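Local structure of putative methyl-accepting chemotaxis protein (Salmonella enterica subsp. enterica serovar Typhimurium str. LT2, 6DB1) at residues 60-71 and 87-98. The protein probably senses a chemical signal through this N-terminal ligand-binding domain, as the receptor part of a methyl-accepting chemotaxis protein. Sequence-based numbering, arbitrary orientation. Where two conformers were deposited one is given.
Sequences LENMRQKLEEMK and LSNWQALLEKGV
L67 sets its CD1 methyl over one face of the W90 indole at the middle of this antiparallel pair from a four-helix bundle, as in the sensor domains of Tar and Tsr. The axes of 60-71 and 87-98 pass 10.5 Å apart at 157°, and the packing is knobs-into-holes: M63, L67 and L94 each drop among four residues of the partner. CD1 of L67 lies 3.9 Å from the centroid of the five-membered ring of W90, a CH-pi contact. SE of M70 makes a Met-aromatic contact at the edge of the six-membered ring, while F128 of helix 110-144 meets the same indole edge-to-face. The M63 chain, in the conformer given, runs out extended (chi2 175°) to the bundle core, where its CE touches CG of L93 and its SE lies beside CG2 of V98; Y31 of helix 13-46 lines this side too. The other flank is looser and polar. There CB, CG and NH1 of R64 each lie 4.1 Å from CD2 of L94, and E95 binds Q91 NE2 weakly. K71 NZ has a salt-bridge partner in E68 OE1 at 3.5 Å. The same K71 NZ donates to OE1 of Q91 at 2.7 Å, tilted 31° from the carbonyl plane.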
ATOM      1  N   LEU A  60      -1.374 -13.770   4.111  1.00 57.70           N
ATOM      2  CA  LEU A  60      -0.014 -14.137   4.477  1.00 57.92           C
ATOM      3  C   LEU A  60       0.658 -14.781   3.264  1.00 58.57           C
ATOM      4  O   LEU A  60       1.763 -14.398   2.879  1.00 59.16           O
ATOM      5  CB  LEU A  60      -0.049 -15.090   5.676  1.00 57.76           C
ATOM      6  CG  LEU A  60       1.302 -15.580   6.198  1.00 59.31           C
ATOM      7  CD1 LEU A  60       1.204 -15.963   7.658  1.00 61.05           C
ATOM      8  CD2 LEU A  60       1.841 -16.747   5.385  1.00 59.50           C
ATOM      9  N   GLU A  61      -0.049 -15.712   2.635  1.00 52.30           N
ATOM     10  CA  GLU A  61       0.477 -16.389   1.467  1.00 53.69           C
ATOM     11  C   GLU A  61       0.698 -15.382   0.321  1.00 50.03           C
ATOM     12  O   GLU A  61       1.690 -15.499  -0.403  1.00 47.70           O
ATOM     13  CB  GLU A  61      -0.433 -17.540   1.047  1.00 58.83           C
ATOM     14  CG  GLU A  61       0.298 -18.857   0.979  1.00 62.38           C
ATOM     15  CD  GLU A  61       1.472 -18.852   0.022  1.00 64.01           C
ATOM     16  OE1 GLU A  61       2.421 -19.626   0.253  1.00 67.43           O
ATOM     17  OE2 GLU A  61       1.433 -18.078  -0.961  1.00 67.10           O
ATOM     18  N   ASN A  62      -0.185 -14.391   0.166  1.00 49.27           N
ATOM     19  CA  ASN A  62      -0.021 -13.379  -0.901  1.00 47.01           C
ATOM     20  C   ASN A  62       1.202 -12.489  -0.603  1.00 43.71           C
ATOM     21  O   ASN A  62       1.913 -12.073  -1.526  1.00 41.63           O
ATOM     22  CB  ASN A  62      -1.285 -12.539  -1.104  1.00 48.86           C
ATOM     23  CG  ASN A  62      -2.411 -13.271  -1.805  1.00 54.45           C
ATOM     24  OD1 ASN A  62      -2.201 -14.308  -2.436  1.00 55.13           O
ATOM     25  ND2 ASN A  62      -3.609 -12.706  -1.745  1.00 57.00           N
HETATM   26  N   MSE A  63       1.437 -12.201   0.680  0.50 43.21           N
HETATM   27  CA  MSE A  63       2.568 -11.379   1.112  0.50 41.10           C
HETATM   28  C   MSE A  63       3.870 -12.100   0.824  0.50 40.80           C
HETATM   29  O   MSE A  63       4.856 -11.494   0.400  0.50 37.42           O
HETATM   30  CB  MSE A  63       2.373 -11.124   2.603  0.50 42.51           C
HETATM   31  CG  MSE A  63       3.152  -9.928   3.151  0.50 41.50           C
HETATM   32 SE   MSE A  63       2.677  -9.630   5.046  0.50 45.98          SE
HETATM   33  CE  MSE A  63       4.399  -8.845   5.593  0.50 44.14           C
ATOM     34  N   ARG A  64       3.869 -13.410   1.053  1.00 42.70           N
ATOM     35  CA  ARG A  64       5.029 -14.262   0.813  1.00 45.05           C
ATOM     36  C   ARG A  64       5.287 -14.343  -0.699  1.00 45.30           C
ATOM     37  O   ARG A  64       6.443 -14.266  -1.137  1.00 46.70           O
ATOM     38  CB  ARG A  64       4.784 -15.655   1.397  1.00 49.41           C
ATOM     39  CG  ARG A  64       5.992 -16.576   1.334  1.00 53.43           C
ATOM     40  CD  ARG A  64       5.642 -18.007   1.696  1.00 58.96           C
ATOM     41  NE  ARG A  64       4.999 -18.161   2.993  1.00 64.01           N
ATOM     42  CZ  ARG A  64       5.628 -18.170   4.176  1.00 69.50           C
ATOM     43  NH1 ARG A  64       6.922 -17.912   4.256  1.00 71.27           N
ATOM     44  NH2 ARG A  64       4.957 -18.460   5.280  1.00 75.35           N
ATOM     45  N   GLN A  65       4.221 -14.511  -1.492  0.60 44.56           N
ATOM     46  CA  GLN A  65       4.354 -14.569  -2.953  0.60 43.71           C
ATOM     47  C   GLN A  65       4.876 -13.228  -3.490  0.60 40.57           C
ATOM     48  O   GLN A  65       5.659 -13.214  -4.435  0.60 41.32           O
ATOM     49  CB  GLN A  65       3.029 -14.920  -3.637  0.60 45.76           C
ATOM     50  CG  GLN A  65       3.091 -14.856  -5.162  0.60 47.22           C
ATOM     51  CD  GLN A  65       4.124 -15.788  -5.752  0.60 49.44           C
ATOM     52  OE1 GLN A  65       4.391 -16.868  -5.225  0.60 53.35           O
ATOM     53  NE2 GLN A  65       4.700 -15.387  -6.873  0.60 49.59           N
ATOM     54  N   LYS A  66       4.428 -12.107  -2.930  1.00 37.64           N
ATOM     55  CA  LYS A  66       4.892 -10.810  -3.413  1.00 35.62           C
ATOM     56  C   LYS A  66       6.362 -10.588  -3.040  1.00 32.36           C
ATOM     57  O   LYS A  66       7.064 -10.000  -3.805  1.00 31.18           O
ATOM     58  CB  LYS A  66       3.956  -9.693  -2.958  1.00 35.08           C
ATOM     59  CG  LYS A  66       2.609  -9.729  -3.658  1.00 37.25           C
ATOM     60  CD  LYS A  66       2.738  -9.683  -5.167  1.00 37.82           C
ATOM     61  CE  LYS A  66       1.412  -9.774  -5.885  1.00 40.92           C
ATOM     62  NZ  LYS A  66       1.629  -9.823  -7.345  1.00 42.13           N
ATOM     63  N   LEU A  67       6.821 -11.081  -1.901  1.00 32.89           N
ATOM     64  CA  LEU A  67       8.235 -10.970  -1.563  1.00 33.42           C
ATOM     65  C   LEU A  67       9.064 -11.769  -2.578  1.00 34.45           C
ATOM     66  O   LEU A  67      10.101 -11.318  -3.024  1.00 33.16           O
ATOM     67  CB  LEU A  67       8.483 -11.492  -0.145  1.00 34.34           C
ATOM     68  CG  LEU A  67       9.949 -11.567   0.283  1.00 34.44           C
ATOM     69  CD1 LEU A  67      10.592 -10.190   0.308  1.00 32.45           C
ATOM     70  CD2 LEU A  67      10.083 -12.248   1.644  1.00 37.00           C
ATOM     71  N   GLU A  68       8.615 -12.972  -2.923  1.00 36.71           N
ATOM     72  CA  GLU A  68       9.366 -13.785  -3.869  1.00 40.01           C
ATOM     73  C   GLU A  68       9.456 -13.058  -5.214  1.00 39.69           C
ATOM     74  O   GLU A  68      10.501 -13.033  -5.832  1.00 39.79           O
ATOM     75  CB  GLU A  68       8.723 -15.162  -4.038  1.00 45.46           C
ATOM     76  CG  GLU A  68       8.965 -16.092  -2.866  1.00 49.86           C
ATOM     77  CD  GLU A  68      10.408 -16.175  -2.412  1.00 53.01           C
ATOM     78  OE1 GLU A  68      10.751 -15.504  -1.424  1.00 54.37           O
ATOM     79  OE2 GLU A  68      11.188 -16.898  -3.059  1.00 63.43           O
ATOM     80  N   GLU A  69       8.364 -12.442  -5.636  1.00 37.67           N
ATOM     81  CA  GLU A  69       8.317 -11.710  -6.895  1.00 38.19           C
ATOM     82  C   GLU A  69       9.235 -10.475  -6.808  1.00 36.68           C
ATOM     83  O   GLU A  69       9.925 -10.111  -7.797  1.00 36.72           O
ATOM     84  CB  GLU A  69       6.867 -11.318  -7.170  1.00 40.99           C
ATOM     85  CG  GLU A  69       6.473 -11.304  -8.623  1.00 46.47           C
ATOM     86  CD  GLU A  69       5.063 -10.774  -8.848  1.00 51.16           C
ATOM     87  OE1 GLU A  69       4.866 -10.082  -9.873  1.00 55.39           O
ATOM     88  OE2 GLU A  69       4.170 -11.027  -7.989  1.00 47.68           O
HETATM   89  N   MSE A  70       9.289  -9.851  -5.633  1.00 32.10           N
HETATM   90  CA  MSE A  70      10.146  -8.669  -5.474  1.00 30.09           C
HETATM   91  C   MSE A  70      11.575  -9.064  -5.607  1.00 31.15           C
HETATM   92  O   MSE A  70      12.345  -8.382  -6.294  1.00 29.24           O
HETATM   93  CB  MSE A  70       9.946  -7.950  -4.142  1.00 28.08           C
HETATM   94  CG  MSE A  70      10.544  -6.525  -4.157  1.00 27.60           C
HETATM   95 SE   MSE A  70       9.432  -5.268  -5.194  1.00 27.81          SE
HETATM   96  CE  MSE A  70      10.617  -3.730  -4.978  1.00 26.35           C
ATOM     97  N   LYS A  71      11.943 -10.188  -4.978  1.00 34.70           N
ATOM     98  CA  LYS A  71      13.331 -10.699  -5.022  1.00 37.86           C
ATOM     99  C   LYS A  71      13.767 -11.021  -6.458  1.00 39.77           C
ATOM    100  O   LYS A  71      14.921 -10.746  -6.841  1.00 40.90           O
ATOM    101  CB  LYS A  71      13.461 -11.984  -4.198  1.00 41.07           C
ATOM    102  CG  LYS A  71      13.485 -11.792  -2.688  1.00 40.84           C
ATOM    103  CD  LYS A  71      13.489 -13.093  -1.943  1.00 44.94           C
ATOM    104  CE  LYS A  71      13.803 -12.906  -0.480  1.00 47.30           C
ATOM    105  NZ  LYS A  71      13.492 -14.132   0.284  1.00 50.55           N
ATOM    106  N   LEU A  87      13.977  -5.741   0.783  1.00 39.68           N
ATOM    107  CA  LEU A  87      13.804  -7.197   0.848  1.00 37.73           C
ATOM    108  C   LEU A  87      14.070  -7.721   2.266  1.00 38.88           C
ATOM    109  O   LEU A  87      13.360  -8.614   2.729  1.00 37.79           O
ATOM    110  CB  LEU A  87      14.743  -7.860  -0.162  1.00 37.64           C
ATOM    111  CG  LEU A  87      14.509  -7.491  -1.625  1.00 37.64           C
ATOM    112  CD1 LEU A  87      15.575  -8.097  -2.526  1.00 38.83           C
ATOM    113  CD2 LEU A  87      13.128  -7.913  -2.071  1.00 37.15           C
ATOM    114  N   SER A  88      15.072  -7.192   2.958  1.00 40.60           N
ATOM    115  CA  SER A  88      15.374  -7.693   4.305  1.00 42.80           C
ATOM    116  C   SER A  88      14.289  -7.295   5.305  1.00 40.28           C
ATOM    117  O   SER A  88      13.924  -8.096   6.139  1.00 42.28           O
ATOM    118  CB  SER A  88      16.714  -7.226   4.770  1.00 47.24           C
ATOM    119  OG  SER A  88      17.723  -7.866   4.025  1.00 53.62           O
ATOM    120  N   ASN A  89      13.790  -6.074   5.224  1.00 40.10           N
ATOM    121  CA  ASN A  89      12.742  -5.619   6.155  1.00 40.04           C
ATOM    122  C   ASN A  89      11.416  -6.311   5.815  1.00 38.45           C
ATOM    123  O   ASN A  89      10.628  -6.640   6.718  1.00 39.75           O
ATOM    124  CB  ASN A  89      12.651  -4.091   6.188  1.00 40.86           C
ATOM    125  CG  ASN A  89      13.862  -3.470   6.849  1.00 44.48           C
ATOM    126  OD1 ASN A  89      14.647  -4.170   7.482  1.00 46.50           O
ATOM    127  ND2 ASN A  89      14.001  -2.159   6.745  1.00 45.26           N
ATOM    128  N   TRP A  90      11.171  -6.553   4.531  1.00 37.02           N
ATOM    129  CA  TRP A  90       9.956  -7.247   4.111  1.00 35.53           C
ATOM    130  C   TRP A  90      10.001  -8.667   4.677  1.00 37.40           C
ATOM    131  O   TRP A  90       9.052  -9.135   5.297  1.00 36.47           O
ATOM    132  CB  TRP A  90       9.877  -7.290   2.583  1.00 33.63           C
ATOM    133  CG  TRP A  90       8.570  -7.704   1.978  1.00 31.12           C
ATOM    134  CD1 TRP A  90       7.644  -8.572   2.469  1.00 31.64           C
ATOM    135  CD2 TRP A  90       8.137  -7.382   0.645  1.00 30.43           C
ATOM    136  NE1 TRP A  90       6.620  -8.729   1.573  1.00 31.64           N
ATOM    137  CE2 TRP A  90       6.903  -8.014   0.440  1.00 30.50           C
ATOM    138  CE3 TRP A  90       8.644  -6.560  -0.360  1.00 30.26           C
ATOM    139  CZ2 TRP A  90       6.190  -7.886  -0.746  1.00 30.18           C
ATOM    140  CZ3 TRP A  90       7.938  -6.419  -1.532  1.00 31.09           C
ATOM    141  CH2 TRP A  90       6.737  -7.099  -1.727  1.00 31.35           C
ATOM    142  N   GLN A  91      11.132  -9.341   4.442  1.00 40.59           N
ATOM    143  CA  GLN A  91      11.308 -10.744   4.889  1.00 43.37           C
ATOM    144  C   GLN A  91      11.230 -10.836   6.422  1.00 44.50           C
ATOM    145  O   GLN A  91      10.675 -11.795   6.953  1.00 47.47           O
ATOM    146  CB  GLN A  91      12.608 -11.341   4.340  1.00 44.48           C
ATOM    147  CG  GLN A  91      12.860 -12.767   4.822  1.00 47.87           C
ATOM    148  CD  GLN A  91      13.896 -13.494   4.003  1.00 51.80           C
ATOM    149  OE1 GLN A  91      14.011 -13.298   2.795  1.00 51.30           O
ATOM    150  NE2 GLN A  91      14.621 -14.398   4.643  1.00 55.87           N
ATOM    151  N   ALA A  92      11.774  -9.850   7.130  1.00 47.03           N
ATOM    152  CA  ALA A  92      11.720  -9.869   8.588  1.00 47.69           C
ATOM    153  C   ALA A  92      10.263  -9.712   9.056  1.00 46.31           C
ATOM    154  O   ALA A  92       9.800 -10.450   9.921  1.00 42.40           O
ATOM    155  CB  ALA A  92      12.608  -8.781   9.149  1.00 48.36           C
ATOM    156  N   LEU A  93       9.560  -8.735   8.491  1.00 43.71           N
ATOM    157  CA  LEU A  93       8.185  -8.474   8.863  1.00 45.16           C
ATOM    158  C   LEU A  93       7.360  -9.758   8.755  1.00 48.39           C
ATOM    159  O   LEU A  93       6.531 -10.053   9.621  1.00 47.48           O
ATOM    160  CB  LEU A  93       7.637  -7.375   7.950  1.00 44.97           C
ATOM    161  CG  LEU A  93       6.147  -7.069   8.071  1.00 43.62           C
ATOM    162  CD1 LEU A  93       5.752  -6.791   9.515  1.00 43.98           C
ATOM    163  CD2 LEU A  93       5.789  -5.892   7.177  1.00 44.34           C
ATOM    164  N   LEU A  94       7.647 -10.533   7.715  1.00 48.47           N
ATOM    165  CA  LEU A  94       6.928 -11.748   7.425  1.00 47.58           C
ATOM    166  C   LEU A  94       7.348 -12.892   8.350  1.00 51.91           C
ATOM    167  O   LEU A  94       6.490 -13.529   8.970  1.00 52.48           O
ATOM    168  CB  LEU A  94       7.193 -12.132   5.966  1.00 48.07           C
ATOM    169  CG  LEU A  94       6.610 -13.467   5.495  1.00 49.51           C
ATOM    170  CD1 LEU A  94       5.083 -13.433   5.459  1.00 47.09           C
ATOM    171  CD2 LEU A  94       7.161 -13.826   4.123  1.00 51.92           C
ATOM    172  N   GLU A  95       8.643 -13.170   8.434  1.00 53.70           N
ATOM    173  CA  GLU A  95       9.103 -14.351   9.196  1.00 58.26           C
ATOM    174  C   GLU A  95       9.117 -14.119  10.710  1.00 59.90           C
ATOM    175  O   GLU A  95       9.084 -15.101  11.450  1.00 61.13           O
ATOM    176  CB  GLU A  95      10.489 -14.785   8.724  1.00 58.67           C
ATOM    177  CG  GLU A  95      10.442 -15.518   7.403  1.00 61.20           C
ATOM    178  CD  GLU A  95      11.750 -15.539   6.636  1.00 68.27           C
ATOM    179  OE1 GLU A  95      11.692 -15.757   5.407  1.00 73.22           O
ATOM    180  OE2 GLU A  95      12.821 -15.332   7.267  1.00 74.72           O
ATOM    181  N   LYS A  96       9.144 -12.869  11.170  1.00 59.30           N
ATOM    182  CA  LYS A  96       9.218 -12.602  12.611  1.00 60.70           C
ATOM    183  C   LYS A  96       7.948 -11.915  13.128  1.00 59.57           C
ATOM    184  O   LYS A  96       7.696 -11.960  14.330  1.00 64.13           O
ATOM    185  CB  LYS A  96      10.425 -11.714  12.930  1.00 62.72           C
ATOM    186  CG  LYS A  96      11.789 -12.288  12.564  1.00 66.10           C
ATOM    187  CD  LYS A  96      12.921 -11.320  12.849  1.00 72.42           C
ATOM    188  CE  LYS A  96      14.285 -11.862  12.482  1.00 78.18           C
ATOM    189  NZ  LYS A  96      15.355 -10.874  12.766  1.00 84.04           N
ATOM    190  N   GLY A  97       7.166 -11.271  12.261  1.00 54.17           N
ATOM    191  CA  GLY A  97       5.975 -10.591  12.733  1.00 53.58           C
ATOM    192  C   GLY A  97       4.696 -11.337  12.384  1.00 55.11           C
ATOM    193  O   GLY A  97       3.985 -11.826  13.261  1.00 56.18           O
ATOM    194  N   VAL A  98       4.468 -11.473  11.085  1.00 50.35           N
ATOM    195  CA  VAL A  98       3.264 -12.044  10.510  1.00 47.97           C
ATOM    196  C   VAL A  98       3.106 -13.540  10.792  1.00 48.79           C
ATOM    197  O   VAL A  98       2.032 -13.975  11.209  1.00 46.06           O
ATOM    198  CB  VAL A  98       3.247 -11.785   8.996  1.00 47.87           C
ATOM    199  CG1 VAL A  98       2.226 -12.647   8.276  1.00 50.22           C
ATOM    200  CG2 VAL A  98       3.027 -10.311   8.698  1.00 49.22           C
TER